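Local coordinates for putative thioesterase II (Thermobifida fusca, PDB 3BBJ), which is a putative thioesterase of the acyl-CoA thioesterase (hotdog) family, probably hydrolysing thioester bonds of acyl-CoA or similar substrates, at residues 7-11 with 27-31; 37-43 with 196-200; 220-226 with 260-266. One frame throughout, in Å; residues are numbered along the deposited sequence.

Contact 1. Residues 7-11 with 27-31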
loop_
_atom_site.group_PDB
_atom_site.type_symbol
_atom_site.label_atom_id
_atom_site.label_comp_id
_atom_site.label_asym_id
_atom_site.label_seq_id
_atom_site.Cartn_x
_atom_site.Cartn_y
_atom_site.Cartn_z
ATOM N N ARG A 7 13.074 24.880 8.381
ATOM C CA ARG A 7 13.048 24.056 9.610
ATOM C C ARG A 7 13.112 22.537 9.319
ATOM O O ARG A 7 13.782 21.789 10.009
ATOM C CB ARG A 7 11.778 24.330 10.418
ATOM C CG ARG A 7 11.830 23.764 11.813
ATOM C CD ARG A 7 10.474 23.633 12.427
ATOM N NE ARG A 7 10.611 23.100 13.784
ATOM C CZ ARG A 7 10.524 23.818 14.905
ATOM N NH1 ARG A 7 10.232 25.117 14.887
ATOM N NH2 ARG A 7 10.693 23.212 16.067
ATOM N N PHE A 8 12.393 22.112 8.293
ATOM C CA PHE A 8 12.372 20.718 7.837
ATOM C C PHE A 8 13.749 20.185 7.474
ATOM O O PHE A 8 14.092 19.057 7.836
ATOM C CB PHE A 8 11.466 20.629 6.616
ATOM C CG PHE A 8 11.337 19.243 6.027
ATOM C CD1 PHE A 8 10.464 18.325 6.582
ATOM C CD2 PHE A 8 12.037 18.891 4.868
ATOM C CE1 PHE A 8 10.309 17.053 6.011
ATOM C CE2 PHE A 8 11.890 17.619 4.298
ATOM C CZ PHE A 8 11.022 16.711 4.876
ATOM N N ASP A 9 14.522 20.975 6.727
ATOM C CA ASP A 9 15.891 20.566 6.342
ATOM C C ASP A 9 16.727 20.226 7.586
ATOM O O ASP A 9 17.411 19.210 7.633
ATOM C CB ASP A 9 16.599 21.667 5.545
ATOM C CG ASP A 9 16.079 21.803 4.117
ATOM O OD1 ASP A 9 15.477 20.829 3.606
ATOM O OD2 ASP A 9 16.293 22.887 3.499
ATOM N N SER A 10 16.656 21.091 8.588
ATOM C CA SER A 10 17.369 20.886 9.843
ATOM C C SER A 10 16.780 19.738 10.655
ATOM O O SER A 10 17.506 18.861 11.141
ATOM C CB SER A 10 17.327 22.173 10.685
ATOM O OG SER A 10 17.741 21.940 12.025
ATOM N N ALA A 11 15.460 19.759 10.799
ATOM C CA ALA A 11 14.733 18.755 11.571
ATOM C C ALA A 11 14.869 17.305 11.073
ATOM O O ALA A 11 14.750 16.369 11.861
ATOM C CB ALA A 11 13.246 19.127 11.637
ATOM N N ASP A 27 12.458 16.276 16.219
ATOM C CA ASP A 27 12.117 17.647 16.519
ATOM C C ASP A 27 10.705 17.703 17.110
ATOM O O ASP A 27 9.728 17.333 16.443
ATOM C CB ASP A 27 12.243 18.465 15.227
ATOM C CG ASP A 27 11.840 19.909 15.395
ATOM O OD1 ASP A 27 11.341 20.294 16.468
ATOM O OD2 ASP A 27 11.999 20.655 14.429
ATOM N N PRO A 28 10.591 18.177 18.363
ATOM C CA PRO A 28 9.293 18.189 19.052
ATOM C C PRO A 28 8.239 19.099 18.400
ATOM O O PRO A 28 7.056 19.039 18.761
ATOM C CB PRO A 28 9.648 18.685 20.457
ATOM C CG PRO A 28 10.917 19.419 20.296
ATOM C CD PRO A 28 11.663 18.745 19.201
ATOM N N GLY A 29 8.683 19.960 17.485
ATOM C CA GLY A 29 7.780 20.780 16.683
ATOM C C GLY A 29 6.856 19.955 15.780
ATOM O O GLY A 29 5.864 20.474 15.266
ATOM N N TYR A 30 7.190 18.677 15.583
ATOM C CA TYR A 30 6.391 17.775 14.737
ATOM C C TYR A 30 5.523 16.841 15.569
ATOM O O TYR A 30 4.983 15.850 15.052
ATOM C CB TYR A 30 7.300 16.996 13.780
ATOM C CG TYR A 30 7.938 17.902 12.734
ATOM C CD1 TYR A 30 9.119 18.581 13.009
ATOM C CD2 TYR A 30 7.329 18.123 11.501
ATOM C CE1 TYR A 30 9.697 19.421 12.073
ATOM C CE2 TYR A 30 7.903 18.972 10.554
ATOM C CZ TYR A 30 9.087 19.620 10.856
ATOM O OH TYR A 30 9.679 20.465 9.954
ATOM N N LEU A 31 5.362 17.183 16.855
ATOM C CA LEU A 31 4.528 16.399 17.751
ATOM C C LEU A 31 3.095 16.732 17.431
ATOM O O LEU A 31 2.773 17.878 17.116
ATOM C CB LEU A 31 4.816 16.714 19.222
ATOM C CG LEU A 31 6.111 16.191 19.858
ATOM C CD1 LEU A 31 6.298 16.855 21.221
ATOM C CD2 LEU A 31 6.151 14.663 20.003
#

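Contact 2. Residues 37-43 with 196-200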
loop_
_atom_site.group_PDB
_atom_site.type_symbol
_atom_site.label_atom_id
_atom_site.label_comp_id
_atom_site.label_asym_id
_atom_site.label_seq_id
_atom_site.Cartn_x
_atom_site.Cartn_y
_atom_site.Cartn_z
ATOM N N ASN A 37 4.478 12.969 14.644
ATOM C CA ASN A 37 3.768 12.696 13.392
ATOM C C ASN A 37 4.504 11.579 12.598
ATOM O O ASN A 37 5.750 11.571 12.510
ATOM C CB ASN A 37 3.661 13.990 12.578
ATOM C CG ASN A 37 3.269 13.746 11.129
ATOM O OD1 ASN A 37 4.133 13.665 10.250
ATOM N ND2 ASN A 37 1.971 13.622 10.876
ATOM N N GLY A 38 3.726 10.639 12.044
ATOM C CA GLY A 38 4.258 9.494 11.323
ATOM C C GLY A 38 5.048 9.868 10.075
ATOM O O GLY A 38 6.114 9.306 9.822
ATOM N N GLY A 39 4.535 10.820 9.303
ATOM C CA GLY A 39 5.201 11.278 8.090
ATOM C C GLY A 39 6.589 11.845 8.326
ATOM O O GLY A 39 7.481 11.718 7.478
ATOM N N TYR A 40 6.771 12.485 9.474
ATOM C CA TYR A 40 8.077 13.022 9.838
ATOM C C TYR A 40 9.089 11.893 10.058
ATOM O O TYR A 40 10.231 11.994 9.629
ATOM C CB TYR A 40 7.950 13.935 11.077
ATOM C CG TYR A 40 9.283 14.367 11.669
ATOM C CD1 TYR A 40 10.122 15.245 10.994
ATOM C CD2 TYR A 40 9.701 13.877 12.907
ATOM C CE1 TYR A 40 11.329 15.621 11.540
ATOM C CE2 TYR A 40 10.905 14.249 13.457
ATOM C CZ TYR A 40 11.721 15.119 12.780
ATOM O OH TYR A 40 12.921 15.493 13.361
ATOM N N LEU A 41 8.653 10.819 10.705
ATOM C CA LEU A 41 9.500 9.656 10.953
ATOM C C LEU A 41 9.802 8.920 9.641
ATOM O O LEU A 41 10.865 8.299 9.489
ATOM C CB LEU A 41 8.835 8.697 11.934
ATOM C CG LEU A 41 8.301 9.241 13.268
ATOM C CD1 LEU A 41 7.767 8.087 14.061
ATOM C CD2 LEU A 41 9.363 9.992 14.091
HETATM N N MSE A 42 8.861 8.989 8.693
HETATM C CA MSE A 42 9.082 8.423 7.360
HETATM C C MSE A 42 10.186 9.159 6.594
HETATM O O MSE A 42 11.035 8.533 5.961
HETATM C CB MSE A 42 7.779 8.405 6.565
HETATM C CG MSE A 42 6.875 7.202 6.959
HETATM SE SE MSE A 42 5.023 7.316 6.394
HETATM C CE MSE A 42 5.293 8.098 4.641
ATOM N N THR A 43 10.167 10.481 6.692
ATOM C CA THR A 43 11.095 11.371 6.022
ATOM C C THR A 43 12.532 11.056 6.426
ATOM O O THR A 43 13.444 11.006 5.591
ATOM C CB THR A 43 10.748 12.848 6.379
ATOM O OG1 THR A 43 9.508 13.218 5.745
ATOM C CG2 THR A 43 11.831 13.782 5.933
ATOM N N PRO A 196 7.176 12.084 1.753
ATOM C CA PRO A 196 6.799 11.173 2.855
ATOM C C PRO A 196 6.090 11.854 4.031
ATOM O O PRO A 196 5.239 11.223 4.700
ATOM C CB PRO A 196 8.129 10.537 3.287
ATOM C CG PRO A 196 9.226 11.362 2.642
ATOM C CD PRO A 196 8.625 12.074 1.461
ATOM N N LEU A 197 6.409 13.125 4.290
ATOM C CA LEU A 197 5.668 13.896 5.295
ATOM C C LEU A 197 4.322 14.347 4.737
ATOM O O LEU A 197 3.288 14.243 5.410
ATOM C CB LEU A 197 6.459 15.128 5.781
ATOM C CG LEU A 197 5.730 16.103 6.734
ATOM C CD1 LEU A 197 5.174 15.392 7.942
ATOM C CD2 LEU A 197 6.635 17.218 7.191
ATOM N N ALA A 198 4.345 14.858 3.514
ATOM C CA ALA A 198 3.143 15.356 2.831
ATOM C C ALA A 198 2.002 14.352 2.833
ATOM O O ALA A 198 0.875 14.701 3.129
ATOM C CB ALA A 198 3.488 15.762 1.410
ATOM N N VAL A 199 2.295 13.092 2.544
ATOM C CA VAL A 199 1.262 12.060 2.462
ATOM C C VAL A 199 0.543 11.840 3.803
ATOM O O VAL A 199 -0.549 11.268 3.831
ATOM C CB VAL A 199 1.839 10.684 1.971
ATOM C CG1 VAL A 199 2.624 10.830 0.697
ATOM C CG2 VAL A 199 2.728 10.065 3.005
ATOM N N ASP A 200 1.189 12.243 4.900
ATOM C CA ASP A 200 0.641 12.125 6.257
ATOM C C ASP A 200 0.508 13.484 6.932
ATOM O O ASP A 200 0.461 13.561 8.155
ATOM C CB ASP A 200 1.545 11.243 7.145
ATOM C CG ASP A 200 0.846 10.794 8.438
ATOM O OD1 ASP A 200 -0.373 10.506 8.413
ATOM O OD2 ASP A 200 1.516 10.705 9.477
#

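Contact 3. Residues 220-226 with 260-266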
loop_
_atom_site.group_PDB
_atom_site.type_symbol
_atom_site.label_atom_id
_atom_site.label_comp_id
_atom_site.label_asym_id
_atom_site.label_seq_id
_atom_site.Cartn_x
_atom_site.Cartn_y
_atom_site.Cartn_z
ATOM N N LEU A 220 1.413 2.209 6.231
ATOM C CA LEU A 220 1.320 3.149 5.115
ATOM C C LEU A 220 2.308 2.707 4.057
ATOM O O LEU A 220 3.483 2.456 4.356
ATOM C CB LEU A 220 1.610 4.596 5.556
ATOM C CG LEU A 220 1.588 5.721 4.506
ATOM C CD1 LEU A 220 1.458 7.094 5.152
ATOM C CD2 LEU A 220 2.821 5.694 3.606
ATOM N N THR A 221 1.805 2.572 2.831
ATOM C CA THR A 221 2.604 2.362 1.648
ATOM C C THR A 221 2.296 3.488 0.662
ATOM O O THR A 221 1.136 3.815 0.433
ATOM C CB THR A 221 2.290 1.059 0.936
ATOM O OG1 THR A 221 2.640 -0.049 1.774
ATOM C CG2 THR A 221 3.096 0.977 -0.366
ATOM N N TRP A 222 3.340 4.084 0.102
ATOM C CA TRP A 222 3.171 5.146 -0.874
ATOM C C TRP A 222 4.169 5.020 -2.047
ATOM O O TRP A 222 5.273 4.511 -1.909
ATOM C CB TRP A 222 3.225 6.525 -0.199
ATOM C CG TRP A 222 4.590 7.039 0.038
ATOM C CD1 TRP A 222 5.355 6.836 1.137
ATOM C CD2 TRP A 222 5.363 7.859 -0.844
ATOM N NE1 TRP A 222 6.559 7.468 1.003
ATOM C CE2 TRP A 222 6.601 8.093 -0.212
ATOM C CE3 TRP A 222 5.136 8.406 -2.109
ATOM C CZ2 TRP A 222 7.610 8.857 -0.799
ATOM C CZ3 TRP A 222 6.131 9.159 -2.693
ATOM C CH2 TRP A 222 7.354 9.387 -2.034
ATOM N N HIS A 223 3.737 5.464 -3.211
ATOM C CA HIS A 223 4.520 5.313 -4.425
ATOM C C HIS A 223 4.820 6.657 -5.088
ATOM O O HIS A 223 3.930 7.500 -5.228
ATOM C CB HIS A 223 3.744 4.435 -5.411
ATOM C CG HIS A 223 3.336 3.112 -4.852
ATOM N ND1 HIS A 223 4.251 2.149 -4.488
ATOM C CD2 HIS A 223 2.118 2.573 -4.628
ATOM C CE1 HIS A 223 3.614 1.079 -4.051
ATOM N NE2 HIS A 223 2.317 1.311 -4.121
ATOM N N LEU A 224 6.066 6.829 -5.510
ATOM C CA LEU A 224 6.514 8.022 -6.229
ATOM C C LEU A 224 6.348 7.723 -7.704
ATOM O O LEU A 224 6.945 6.769 -8.184
ATOM C CB LEU A 224 7.990 8.302 -5.957
ATOM C CG LEU A 224 8.579 9.536 -6.645
ATOM C CD1 LEU A 224 7.869 10.799 -6.159
ATOM C CD2 LEU A 224 10.078 9.608 -6.399
ATOM N N ARG A 225 5.582 8.555 -8.418
ATOM C CA ARG A 225 5.207 8.299 -9.806
ATOM C C ARG A 225 5.856 9.199 -10.862
ATOM O O ARG A 225 5.929 8.834 -12.042
ATOM C CB ARG A 225 3.691 8.426 -9.929
ATOM C CG ARG A 225 2.886 7.470 -9.005
ATOM C CD ARG A 225 3.383 6.036 -9.065
ATOM N NE ARG A 225 3.563 5.563 -10.448
ATOM C CZ ARG A 225 2.583 5.142 -11.253
ATOM N NH1 ARG A 225 1.316 5.127 -10.850
ATOM N NH2 ARG A 225 2.874 4.727 -12.479
ATOM N N ALA A 226 6.266 10.389 -10.435
ATOM C CA ALA A 226 6.932 11.383 -11.273
ATOM C C ALA A 226 7.759 12.258 -10.343
ATOM O O ALA A 226 7.506 12.303 -9.134
ATOM C CB ALA A 226 5.913 12.238 -12.006
ATOM N N LEU A 260 0.624 13.699 -11.520
ATOM C CA LEU A 260 0.536 12.834 -10.354
ATOM C C LEU A 260 1.961 12.469 -9.911
ATOM O O LEU A 260 2.746 11.936 -10.703
ATOM C CB LEU A 260 -0.276 11.571 -10.680
ATOM C CG LEU A 260 -0.441 10.515 -9.582
ATOM C CD1 LEU A 260 -1.310 11.058 -8.408
ATOM C CD2 LEU A 260 -1.000 9.171 -10.147
ATOM N N VAL A 261 2.285 12.763 -8.658
ATOM C CA VAL A 261 3.613 12.470 -8.115
ATOM C C VAL A 261 3.613 11.428 -6.984
ATOM O O VAL A 261 4.596 10.738 -6.819
ATOM C CB VAL A 261 4.348 13.771 -7.616
ATOM C CG1 VAL A 261 4.590 14.737 -8.765
ATOM C CG2 VAL A 261 3.548 14.458 -6.527
ATOM N N ALA A 262 2.533 11.339 -6.206
ATOM C CA ALA A 262 2.430 10.396 -5.057
ATOM C C ALA A 262 1.049 9.751 -4.955
ATOM O O ALA A 262 0.040 10.417 -5.166
ATOM C CB ALA A 262 2.724 11.108 -3.736
ATOM N N GLN A 263 1.037 8.455 -4.628
ATOM C CA GLN A 263 -0.182 7.680 -4.351
ATOM C C GLN A 263 0.098 6.942 -3.048
ATOM O O GLN A 263 1.015 6.125 -2.979
ATOM C CB GLN A 263 -0.463 6.635 -5.422
ATOM C CG GLN A 263 -0.841 7.158 -6.786
ATOM C CD GLN A 263 -0.983 6.038 -7.793
ATOM O OE1 GLN A 263 0.010 5.447 -8.237
ATOM N NE2 GLN A 263 -2.217 5.744 -8.170
ATOM N N SER A 264 -0.698 7.250 -2.034
ATOM C CA SER A 264 -0.500 6.753 -0.691
ATOM C C SER A 264 -1.793 6.136 -0.190
ATOM O O SER A 264 -2.873 6.631 -0.457
ATOM C CB SER A 264 -0.102 7.922 0.233
ATOM O OG SER A 264 0.259 7.497 1.545
ATOM N N ARG A 265 -1.677 5.019 0.492
ATOM C CA ARG A 265 -2.803 4.461 1.209
ATOM C C ARG A 265 -2.270 4.049 2.599
ATOM O O ARG A 265 -1.239 3.373 2.687
ATOM C CB ARG A 265 -3.475 3.285 0.440
ATOM C CG ARG A 265 -4.726 2.719 1.233
ATOM C CD ARG A 265 -5.597 1.595 0.580
ATOM N NE ARG A 265 -6.096 1.884 -0.783
ATOM C CZ ARG A 265 -6.002 1.051 -1.829
ATOM N NH1 ARG A 265 -5.456 -0.161 -1.695
ATOM N NH2 ARG A 265 -6.468 1.420 -3.024
ATOM N N GLN A 266 -2.906 4.525 3.668
ATOM C CA GLN A 266 -2.602 3.991 5.018
ATOM C C GLN A 266 -3.836 3.294 5.606
ATOM O O GLN A 266 -4.982 3.587 5.198
ATOM C CB GLN A 266 -2.033 5.030 6.013
ATOM C CG GLN A 266 -2.937 6.174 6.429
ATOM C CD GLN A 266 -2.429 6.919 7.673
ATOM O OE1 GLN A 266 -2.592 6.453 8.799
ATOM N NE2 GLN A 266 -1.847 8.106 7.470
#

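Contact 1. Residues 7-11 with 27-31
Arg7 holds Asp27 side-on, NE and NH2 each taking one carboxylate oxygen, in a salt bridge that ties helix 7-11 to the turn following strand 21-26. Arg7 NE lies 2.9 Å from Asp27 OD2, and Arg7 NH2 reaches Asp27 OD1 at 3.0 Å in a nearly straight bond (171°) to the syn lone pair of that oxygen. The two flat groups are almost coplanar, 22° apart. An arginine suits this place because its chain, extended from CG to NE, spans the gap and ends in two donors along one edge of the guanidinium. The carboxylate is also tied from its own side: Gly29 N donates to Asp27 OD1 at 2.9 Å from above the carboxylate plane, an Asx turn that helps fix its rotation.

Packing is tight around Ala11 and Tyr30. Ala11 CB sits 3.4 Å from Asp27 OD2 and 3.6 Å from Tyr30 CE1; its small methyl lets helix and turn approach. Tyr30, with CG anti to the carbonyl carbon (chi1 -68°), brings its OH to 3.4 Å from Phe8 CA and to the edge of the Phe8 ring. Behind this buried part, Tyr30 stacks on Tyr40, and Phe8 packs on Leu197 of helix 191-198. Arg7 and Asp27, though well bonded, are partly exposed and form the solvent side, where Arg7 NH2 has a second acidic partner, Asp144.

One guanidinium thus serves two carboxylates, so its positive charge probably offsets both at the edge of an otherwise apolar and aromatic contact.

Contact 2. Residues 37-43 with 196-200
Asn37 and Asp200 both carry CG anti to the backbone N (chi1 165° and -165°), which sends their polar ends past each other in opposite directions where helix 38-51 begins and helix 191-198 runs out. Asn37 ND2 donates to Asp200 O at 3.1 Å, in the plane of its amide, while Asp200 OD2 receives Gly39 N at 3.0 Å on its anti lone pair. Asn37 is the N-cap residue of helix 38-51, its OD1 accepting from Tyr40 N. Asparagine fits here because one flat group both caps a helix and reaches across to the backbone of 196-200. Leu197 CD1 presses in beside the cap, 3.7 Å from Tyr40 N.

Gly39 allows the close approach. Its CA is 3.9 Å from Leu197 CA, and a side chain there would run into Leu197. Gly39 O is gripped by Thr43 N and Thr43 OG1 from opposite faces of its plane, so the threonine hydroxyl is satisfied within its own helix while it lies against Pro196 and Leu197. Met42, present as selenomethionine, bends at its last torsion (chi3 39°) to set CE 3.6 Å from Val199 CG2; its CB meets Pro196 CB at 3.9 Å. Leu220 and Trp222 of strand 217-224 also touch Met42.

The other oxygen of Asp200, OD1, takes Gln266 NE2, so the carboxylate is held from the helix start and from a strand. As TesB-type thioesterases use an aspartate in their active site, the contact may position a comparable carboxylate, though such a role is inferred.

Contact 3. Residues 220-226 with 260-266
Thr221 with Arg265 and His223 with Gln263 are the hydrogen-bonded pairs of two antiparallel strands in this hotdog-family domain. Each pair exchanges two backbone bonds, as in Arg265 N to Thr221 O at 3.1 Å and His223 N to Gln263 O at 2.8 Å. Beyond them Arg225 N reaches Val261 O, where Val261 and Ala262 both oppose Leu253 in a classic beta bulge.

The face of Leu220, Trp222 and Leu224 is mixed. Ala262, whose small methyl admits the indole, shares it with Gln266 and with Ser264, whose OG lies 3.6 Å from Trp222 CB. Leu195 and Pro196 touch Trp222. Gln266 OE1 bonds Thr217; with Asp200 they recall the TesB Asp-Gln-Thr active site, by inference only.

The Thr221, His223 and Gln263 side meets the second subunit, and Arg225, just past the strand, folds back to Gln263, while Asp248 of that subunit bridges to Arg225 NH1 and accepts from Gln263 NE2. An alanine in place of Arg225 is likely to leave that Asp248 without this cationic mate and the Gln263 amide freer to turn. Arg225 NH1 meets Gln263 OE1 at 2.9 Å, 38° out of the glutamine carbonyl plane.

Overall arrangement
Contact 2 is the most central of three buried contacts, its centre about 3 Å from that of the chain, and it joins segments of the N-terminal and C-terminal hotdog domains. Contact 1 lies farther out, about 14 Å from the chain centre, and meets contact 2 through Tyr40 OH with Ala11 O and Tyr30 O with Asn37 N. Contact 3, on the opposite side of that centre from contact 1, meets contact 2 where Val199 packs on Ser264. Helix 191-198 touches all three. Chemistry follows place: a partly exposed salt bridge in contact 1, helix ends brought close at a glycine in contact 2, and in contact 3 backbone pairing between a mixed face turned toward helix 191-198 and a polar side that meets the second subunit.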